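Long-range contact in protein LRIM1 (Anopheles gambiae, PDB 3O53), which pairs with the leucine-rich repeat protein APL1C in a heterodimeric complex that regulates complement-like immunity in the mosquito: residues L135-Q147 against V159-L171. Residues are numbered along the deposited sequence; the frame is centred on the assembly and turned at random.
Sequences LRDLDEGCRSRVQ and VNFAELAASSDTL
R145 and S167 face each other with CA atoms 4.4 Å apart where two successive coils of the chain run side by side, whereas the CA atoms of L135 and E163 lie 7.0 Å apart at the other end. Residues 135-137 and 161-166 form short 3-10 turns, most of the remainder is loop, and the backbones meet directly through R145 N, which donates to A166 O at 2.9 Å. Side chains supply the other hydrogen bonds across the contact. The hydroxyl of S167 does double duty: OG donates to R143 O (2.8 Å) and accepts from V146 N, with an N-H...O angle of 153°. T170 OG1, turned between its own backbone N and carbonyl carbon (chi1 58°), donates to V146 O at 2.7 Å from above the carbonyl plane, while its CG2 methyl lies over one face of the R145 guanidinium.

R143 ties the two segments together through its guanidinium group. Its chain bends at chi3 (-85°), bringing NH1 to a lone pair of E163 O at 2.9 Å, while NE and NH2 both grip L138 O side-on; these bonds, all near the guanidinium plane, should hold the group's rotation. At the wider end, the E163 carboxylate meets R136 through charge, with OE2 well out of the guanidinium plane, and a water joins OE1 to R136 N and NE. Nearby, L135 CD1 packs on L164 CG (4.1 Å) and V159, and V146 lies alongside L171. Successive coils stacked with buried leucines, beside parallel strands 123-126, 146-150 and 173-175, characterise the solenoid of LRIM1's leucine-rich repeat domain, the part of the longer protein described here.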
ATOM      1  N   LEU A 135      -5.118  -6.071  -6.697  1.00 23.01           N
ATOM      2  CA  LEU A 135      -5.935  -5.401  -5.690  1.00 23.32           C
ATOM      3  C   LEU A 135      -7.122  -6.265  -5.265  1.00 26.10           C
ATOM      4  O   LEU A 135      -7.538  -6.199  -4.118  1.00 28.56           O
ATOM      5  CB  LEU A 135      -6.404  -4.024  -6.177  1.00 27.67           C
ATOM      6  CG  LEU A 135      -5.300  -2.965  -6.275  1.00 31.36           C
ATOM      7  CD1 LEU A 135      -5.870  -1.592  -6.668  1.00 28.45           C
ATOM      8  CD2 LEU A 135      -4.517  -2.869  -4.964  1.00 28.70           C
ATOM      9  N   ARG A 136      -7.647  -7.098  -6.168  1.00 24.33           N
ATOM     10  CA  ARG A 136      -8.740  -8.010  -5.793  1.00 25.23           C
ATOM     11  C   ARG A 136      -8.318  -9.208  -4.912  1.00 22.13           C
ATOM     12  O   ARG A 136      -9.157 -10.004  -4.513  1.00 26.13           O
ATOM     13  CB  ARG A 136      -9.475  -8.511  -7.040  1.00 24.55           C
ATOM     14  CG  ARG A 136     -10.327  -7.446  -7.703  1.00 30.71           C
ATOM     15  CD  ARG A 136     -10.831  -7.934  -9.050  1.00 34.75           C
ATOM     16  NE  ARG A 136      -9.728  -8.181  -9.970  1.00 32.81           N
ATOM     17  CZ  ARG A 136      -9.802  -8.955 -11.047  1.00 33.41           C
ATOM     18  NH1 ARG A 136     -10.927  -9.604 -11.351  1.00 28.57           N
ATOM     19  NH2 ARG A 136      -8.734  -9.108 -11.809  1.00 30.41           N
ATOM     20  N   ASP A 137      -7.028  -9.351  -4.612  1.00 23.19           N
ATOM     21  CA  ASP A 137      -6.614 -10.239  -3.516  1.00 22.81           C
ATOM     22  C   ASP A 137      -7.191  -9.751  -2.178  1.00 25.71           C
ATOM     23  O   ASP A 137      -7.368 -10.530  -1.237  1.00 30.81           O
ATOM     24  CB  ASP A 137      -5.086 -10.299  -3.431  1.00 26.40           C
ATOM     25  CG  ASP A 137      -4.479 -11.104  -4.565  1.00 29.98           C
ATOM     26  OD1 ASP A 137      -5.233 -11.772  -5.297  1.00 27.62           O
ATOM     27  OD2 ASP A 137      -3.252 -11.080  -4.711  1.00 27.59           O
ATOM     28  N   LEU A 138      -7.456  -8.451  -2.098  1.00 23.08           N
ATOM     29  CA  LEU A 138      -8.206  -7.868  -0.981  1.00 23.40           C
ATOM     30  C   LEU A 138      -9.685  -7.943  -1.328  1.00 27.70           C
ATOM     31  O   LEU A 138     -10.064  -7.589  -2.437  1.00 25.13           O
ATOM     32  CB  LEU A 138      -7.804  -6.402  -0.782  1.00 26.31           C
ATOM     33  CG  LEU A 138      -6.567  -6.148   0.084  1.00 33.56           C
ATOM     34  CD1 LEU A 138      -5.368  -6.923  -0.414  1.00 30.83           C
ATOM     35  CD2 LEU A 138      -6.265  -4.651   0.144  1.00 31.37           C
ATOM     36  N   ASP A 139     -10.529  -8.409  -0.414  1.00 23.95           N
ATOM     37  CA  ASP A 139     -11.950  -8.493  -0.747  1.00 27.25           C
ATOM     38  C   ASP A 139     -12.550  -7.098  -0.668  1.00 31.82           C
ATOM     39  O   ASP A 139     -11.841  -6.129  -0.368  1.00 27.88           O
ATOM     40  CB  ASP A 139     -12.701  -9.530   0.107  1.00 30.62           C
ATOM     41  CG  ASP A 139     -13.024  -9.041   1.497  1.00 38.07           C
ATOM     42  OD1 ASP A 139     -12.503  -7.985   1.926  1.00 35.94           O
ATOM     43  OD2 ASP A 139     -13.811  -9.736   2.169  1.00 36.08           O
ATOM     44  N   GLU A 140     -13.833  -6.972  -0.980  1.00 28.11           N
ATOM     45  CA  GLU A 140     -14.417  -5.646  -1.149  1.00 30.53           C
ATOM     46  C   GLU A 140     -14.499  -4.914   0.188  1.00 29.98           C
ATOM     47  O   GLU A 140     -14.311  -3.698   0.245  1.00 28.58           O
ATOM     48  CB  GLU A 140     -15.771  -5.737  -1.873  1.00 32.61           C
ATOM     49  CG  GLU A 140     -15.582  -6.105  -3.361  1.00 35.17           C
ATOM     50  CD  GLU A 140     -16.884  -6.358  -4.119  1.00 34.58           C
ATOM     51  OE1 GLU A 140     -17.963  -6.045  -3.594  1.00 36.52           O
ATOM     52  OE2 GLU A 140     -16.820  -6.858  -5.259  1.00 34.99           O
ATOM     53  N   GLY A 141     -14.719  -5.662   1.264  1.00 32.78           N
ATOM     54  CA  GLY A 141     -14.672  -5.095   2.599  1.00 30.76           C
ATOM     55  C   GLY A 141     -13.329  -4.438   2.874  1.00 37.37           C
ATOM     56  O   GLY A 141     -13.267  -3.329   3.405  1.00 32.39           O
ATOM     57  N   CYS A 142     -12.249  -5.112   2.487  1.00 34.97           N
ATOM     58  CA  CYS A 142     -10.899  -4.590   2.693  1.00 31.77           C
ATOM     59  C   CYS A 142     -10.596  -3.388   1.807  1.00 28.85           C
ATOM     60  O   CYS A 142      -9.623  -2.681   2.042  1.00 32.66           O
ATOM     61  CB  CYS A 142      -9.852  -5.679   2.424  1.00 34.41           C
ATOM     62  SG  CYS A 142      -9.843  -6.996   3.647  1.00 43.80           S
ATOM     63  N   ARG A 143     -11.418  -3.155   0.788  1.00 24.92           N
ATOM     64  CA  ARG A 143     -11.206  -2.009  -0.092  1.00 25.48           C
ATOM     65  C   ARG A 143     -12.225  -0.890   0.142  1.00 26.48           C
ATOM     66  O   ARG A 143     -12.291   0.062  -0.634  1.00 31.30           O
ATOM     67  CB  ARG A 143     -11.194  -2.464  -1.571  1.00 24.17           C
ATOM     68  CG  ARG A 143      -9.917  -3.233  -1.919  1.00 24.62           C
ATOM     69  CD  ARG A 143      -9.873  -3.719  -3.362  1.00 25.98           C
ATOM     70  NE  ARG A 143     -10.560  -4.999  -3.526  1.00 24.08           N
ATOM     71  CZ  ARG A 143     -11.596  -5.207  -4.338  1.00 30.87           C
ATOM     72  NH1 ARG A 143     -12.090  -4.219  -5.077  1.00 30.96           N
ATOM     73  NH2 ARG A 143     -12.143  -6.412  -4.417  1.00 25.07           N
ATOM     74  N   SER A 144     -12.996  -0.997   1.225  1.00 27.05           N
ATOM     75  CA  SER A 144     -13.994   0.019   1.573  1.00 32.36           C
ATOM     76  C   SER A 144     -13.551   0.885   2.744  1.00 30.74           C
ATOM     77  O   SER A 144     -13.162   0.373   3.795  1.00 28.18           O
ATOM     78  CB  SER A 144     -15.337  -0.626   1.943  1.00 38.60           C
ATOM     79  OG  SER A 144     -15.784  -1.518   0.937  1.00 45.99           O
ATOM     80  N   ARG A 145     -13.651   2.203   2.561  1.00 28.55           N
ATOM     81  CA  ARG A 145     -13.400   3.165   3.629  1.00 34.60           C
ATOM     82  C   ARG A 145     -11.981   3.039   4.168  1.00 29.92           C
ATOM     83  O   ARG A 145     -11.706   3.313   5.338  1.00 29.56           O
ATOM     84  CB  ARG A 145     -14.443   3.011   4.747  1.00 44.92           C
ATOM     85  CG  ARG A 145     -15.873   3.237   4.255  1.00 50.91           C
ATOM     86  CD  ARG A 145     -16.872   3.375   5.396  1.00 63.28           C
ATOM     87  NE  ARG A 145     -16.439   4.365   6.379  1.00 83.44           N
ATOM     88  CZ  ARG A 145     -16.488   5.681   6.196  1.00 88.09           C
ATOM     89  NH1 ARG A 145     -16.951   6.186   5.060  1.00 78.75           N
ATOM     90  NH2 ARG A 145     -16.067   6.498   7.151  1.00 95.00           N
ATOM     91  N   VAL A 146     -11.076   2.636   3.288  1.00 29.74           N
ATOM     92  CA  VAL A 146      -9.663   2.623   3.603  1.00 23.86           C
ATOM     93  C   VAL A 146      -9.112   4.053   3.650  1.00 27.14           C
ATOM     94  O   VAL A 146      -9.395   4.883   2.793  1.00 26.10           O
ATOM     95  CB  VAL A 146      -8.879   1.812   2.560  1.00 28.41           C
ATOM     96  CG1 VAL A 146      -7.412   1.765   2.933  1.00 25.02           C
ATOM     97  CG2 VAL A 146      -9.452   0.403   2.455  1.00 26.05           C
ATOM     98  N   GLN A 147      -8.313   4.326   4.666  1.00 26.67           N
ATOM     99  CA  GLN A 147      -7.718   5.637   4.830  1.00 27.04           C
ATOM    100  C   GLN A 147      -6.243   5.572   4.439  1.00 27.49           C
ATOM    101  O   GLN A 147      -5.739   6.426   3.732  1.00 34.28           O
ATOM    102  CB  GLN A 147      -7.870   6.088   6.285  1.00 27.78           C
ATOM    103  CG  GLN A 147      -7.283   7.461   6.576  1.00 36.46           C
ATOM    104  CD  GLN A 147      -7.766   8.035   7.898  1.00 49.24           C
ATOM    105  OE1 GLN A 147      -7.757   7.359   8.919  1.00 44.47           O
ATOM    106  NE2 GLN A 147      -8.187   9.289   7.879  1.00 55.41           N
ATOM    107  N   VAL A 159      -2.938  -1.891 -11.876  1.00 24.73           N
ATOM    108  CA  VAL A 159      -3.795  -1.179 -10.945  1.00 25.99           C
ATOM    109  C   VAL A 159      -4.995  -0.591 -11.679  1.00 35.63           C
ATOM    110  O   VAL A 159      -4.845   0.055 -12.710  1.00 36.45           O
ATOM    111  CB  VAL A 159      -3.038  -0.024 -10.254  1.00 28.95           C
ATOM    112  CG1 VAL A 159      -4.020   0.893  -9.501  1.00 25.89           C
ATOM    113  CG2 VAL A 159      -1.983  -0.588  -9.302  1.00 30.05           C
ATOM    114  N   ASN A 160      -6.181  -0.815 -11.124  1.00 24.47           N
ATOM    115  CA  ASN A 160      -7.402  -0.208 -11.622  1.00 26.34           C
ATOM    116  C   ASN A 160      -8.030   0.561 -10.465  1.00 29.32           C
ATOM    117  O   ASN A 160      -8.537  -0.039  -9.519  1.00 28.62           O
ATOM    118  CB  ASN A 160      -8.357  -1.295 -12.140  1.00 29.45           C
ATOM    119  CG  ASN A 160      -9.676  -0.732 -12.670  1.00 38.84           C
ATOM    120  OD1 ASN A 160      -9.973   0.457 -12.529  1.00 28.64           O
ATOM    121  ND2 ASN A 160     -10.477  -1.602 -13.278  1.00 36.34           N
ATOM    122  N   PHE A 161      -7.974   1.885 -10.533  1.00 27.00           N
ATOM    123  CA  PHE A 161      -8.412   2.723  -9.428  1.00 28.08           C
ATOM    124  C   PHE A 161      -9.855   2.461  -9.041  1.00 28.37           C
ATOM    125  O   PHE A 161     -10.214   2.592  -7.884  1.00 30.93           O
ATOM    126  CB  PHE A 161      -8.239   4.209  -9.767  1.00 29.02           C
ATOM    127  CG  PHE A 161      -6.809   4.686  -9.705  1.00 27.90           C
ATOM    128  CD1 PHE A 161      -5.997   4.351  -8.626  1.00 28.57           C
ATOM    129  CD2 PHE A 161      -6.284   5.477 -10.720  1.00 28.44           C
ATOM    130  CE1 PHE A 161      -4.674   4.789  -8.562  1.00 33.84           C
ATOM    131  CE2 PHE A 161      -4.966   5.925 -10.667  1.00 35.59           C
ATOM    132  CZ  PHE A 161      -4.157   5.583  -9.585  1.00 29.28           C
ATOM    133  N   ALA A 162     -10.681   2.101 -10.015  1.00 28.50           N
ATOM    134  CA  ALA A 162     -12.073   1.776  -9.751  1.00 32.34           C
ATOM    135  C   ALA A 162     -12.215   0.718  -8.656  1.00 31.65           C
ATOM    136  O   ALA A 162     -13.212   0.692  -7.929  1.00 27.99           O
ATOM    137  CB  ALA A 162     -12.754   1.304 -11.035  1.00 41.82           C
ATOM    138  N   GLU A 163     -11.232  -0.166  -8.535  1.00 26.18           N
ATOM    139  CA  GLU A 163     -11.307  -1.221  -7.518  1.00 31.11           C
ATOM    140  C   GLU A 163     -11.187  -0.668  -6.094  1.00 29.03           C
ATOM    141  O   GLU A 163     -11.459  -1.368  -5.122  1.00 28.10           O
ATOM    142  CB  GLU A 163     -10.266  -2.314  -7.791  1.00 25.56           C
ATOM    143  CG  GLU A 163     -10.673  -3.196  -8.983  1.00 31.16           C
ATOM    144  CD  GLU A 163      -9.594  -4.168  -9.431  1.00 37.43           C
ATOM    145  OE1 GLU A 163      -8.593  -4.350  -8.703  1.00 32.90           O
ATOM    146  OE2 GLU A 163      -9.759  -4.763 -10.521  1.00 37.77           O
ATOM    147  N   LEU A 164     -10.805   0.601  -5.987  1.00 27.46           N
ATOM    148  CA  LEU A 164     -10.705   1.287  -4.703  1.00 37.32           C
ATOM    149  C   LEU A 164     -11.811   2.341  -4.556  1.00 42.68           C
ATOM    150  O   LEU A 164     -11.756   3.189  -3.664  1.00 34.02           O
ATOM    151  CB  LEU A 164      -9.333   1.963  -4.572  1.00 28.44           C
ATOM    152  CG  LEU A 164      -8.131   1.023  -4.433  1.00 29.14           C
ATOM    153  CD1 LEU A 164      -6.815   1.808  -4.302  1.00 28.09           C
ATOM    154  CD2 LEU A 164      -8.329   0.098  -3.234  1.00 28.38           C
ATOM    155  N   ALA A 165     -12.814   2.279  -5.427  1.00 32.68           N
ATOM    156  CA  ALA A 165     -13.886   3.280  -5.442  1.00 40.03           C
ATOM    157  C   ALA A 165     -14.647   3.369  -4.115  1.00 35.70           C
ATOM    158  O   ALA A 165     -15.148   4.428  -3.758  1.00 34.74           O
ATOM    159  CB  ALA A 165     -14.851   3.002  -6.575  1.00 42.71           C
ATOM    160  N   ALA A 166     -14.726   2.265  -3.385  1.00 33.40           N
ATOM    161  CA  ALA A 166     -15.413   2.256  -2.097  1.00 36.20           C
ATOM    162  C   ALA A 166     -14.606   2.997  -1.027  1.00 37.50           C
ATOM    163  O   ALA A 166     -15.021   3.078   0.131  1.00 31.72           O
ATOM    164  CB  ALA A 166     -15.693   0.832  -1.657  1.00 28.56           C
ATOM    165  N   SER A 167     -13.450   3.522  -1.423  1.00 37.60           N
ATOM    166  CA  SER A 167     -12.635   4.360  -0.554  1.00 34.30           C
ATOM    167  C   SER A 167     -12.424   5.737  -1.166  1.00 32.83           C
ATOM    168  O   SER A 167     -11.522   6.459  -0.769  1.00 32.50           O
ATOM    169  CB  SER A 167     -11.272   3.706  -0.293  1.00 27.04           C
ATOM    170  OG  SER A 167     -11.432   2.478   0.393  1.00 25.95           O
ATOM    171  N   SER A 168     -13.254   6.100  -2.136  1.00 30.79           N
ATOM    172  CA  SER A 168     -13.056   7.350  -2.860  1.00 37.55           C
ATOM    173  C   SER A 168     -13.025   8.546  -1.905  1.00 43.70           C
ATOM    174  O   SER A 168     -12.311   9.511  -2.139  1.00 43.31           O
ATOM    175  CB  SER A 168     -14.160   7.546  -3.903  1.00 34.71           C
ATOM    176  OG  SER A 168     -15.433   7.538  -3.291  1.00 47.65           O
ATOM    177  N   ASP A 169     -13.785   8.467  -0.819  1.00 42.06           N
ATOM    178  CA  ASP A 169     -13.952   9.608   0.075  1.00 62.19           C
ATOM    179  C   ASP A 169     -13.071   9.540   1.318  1.00 44.46           C
ATOM    180  O   ASP A 169     -13.004  10.504   2.083  1.00 37.58           O
ATOM    181  CB  ASP A 169     -15.417   9.726   0.500  1.00 95.72           C
ATOM    182  CG  ASP A 169     -16.333  10.045  -0.664  1.00116.35           C
ATOM    183  OD1 ASP A 169     -15.835  10.566  -1.685  1.00119.03           O
ATOM    184  OD2 ASP A 169     -17.548   9.777  -0.557  1.00122.85           O
ATOM    185  N   THR A 170     -12.388   8.416   1.512  1.00 38.04           N
ATOM    186  CA  THR A 170     -11.605   8.197   2.724  1.00 37.98           C
ATOM    187  C   THR A 170     -10.100   8.061   2.490  1.00 32.09           C
ATOM    188  O   THR A 170      -9.301   8.336   3.386  1.00 26.35           O
ATOM    189  CB  THR A 170     -12.070   6.916   3.446  1.00 40.53           C
ATOM    190  OG1 THR A 170     -11.950   5.799   2.557  1.00 39.42           O
ATOM    191  CG2 THR A 170     -13.519   7.052   3.897  1.00 41.24           C
ATOM    192  N   LEU A 171      -9.704   7.622   1.301  1.00 36.41           N
ATOM    193  CA  LEU A 171      -8.309   7.257   1.073  1.00 32.80           C
ATOM    194  C   LEU A 171      -7.421   8.499   1.111  1.00 31.38           C
ATOM    195  O   LEU A 171      -7.654   9.464   0.394  1.00 34.13           O
ATOM    196  CB  LEU A 171      -8.146   6.520  -0.263  1.00 32.37           C
ATOM    197  CG  LEU A 171      -6.802   5.810  -0.474  1.00 28.08           C
ATOM    198  CD1 LEU A 171      -6.603   4.702   0.549  1.00 24.38           C
ATOM    199  CD2 LEU A 171      -6.675   5.249  -1.889  1.00 28.08           C
TER
HETATM  200  O   HOH W   1      -7.388  -6.610  -9.165  1.00 22.28           O
HETATM  201  O   HOH W   2      -9.916   9.928   5.545  1.00 40.67           O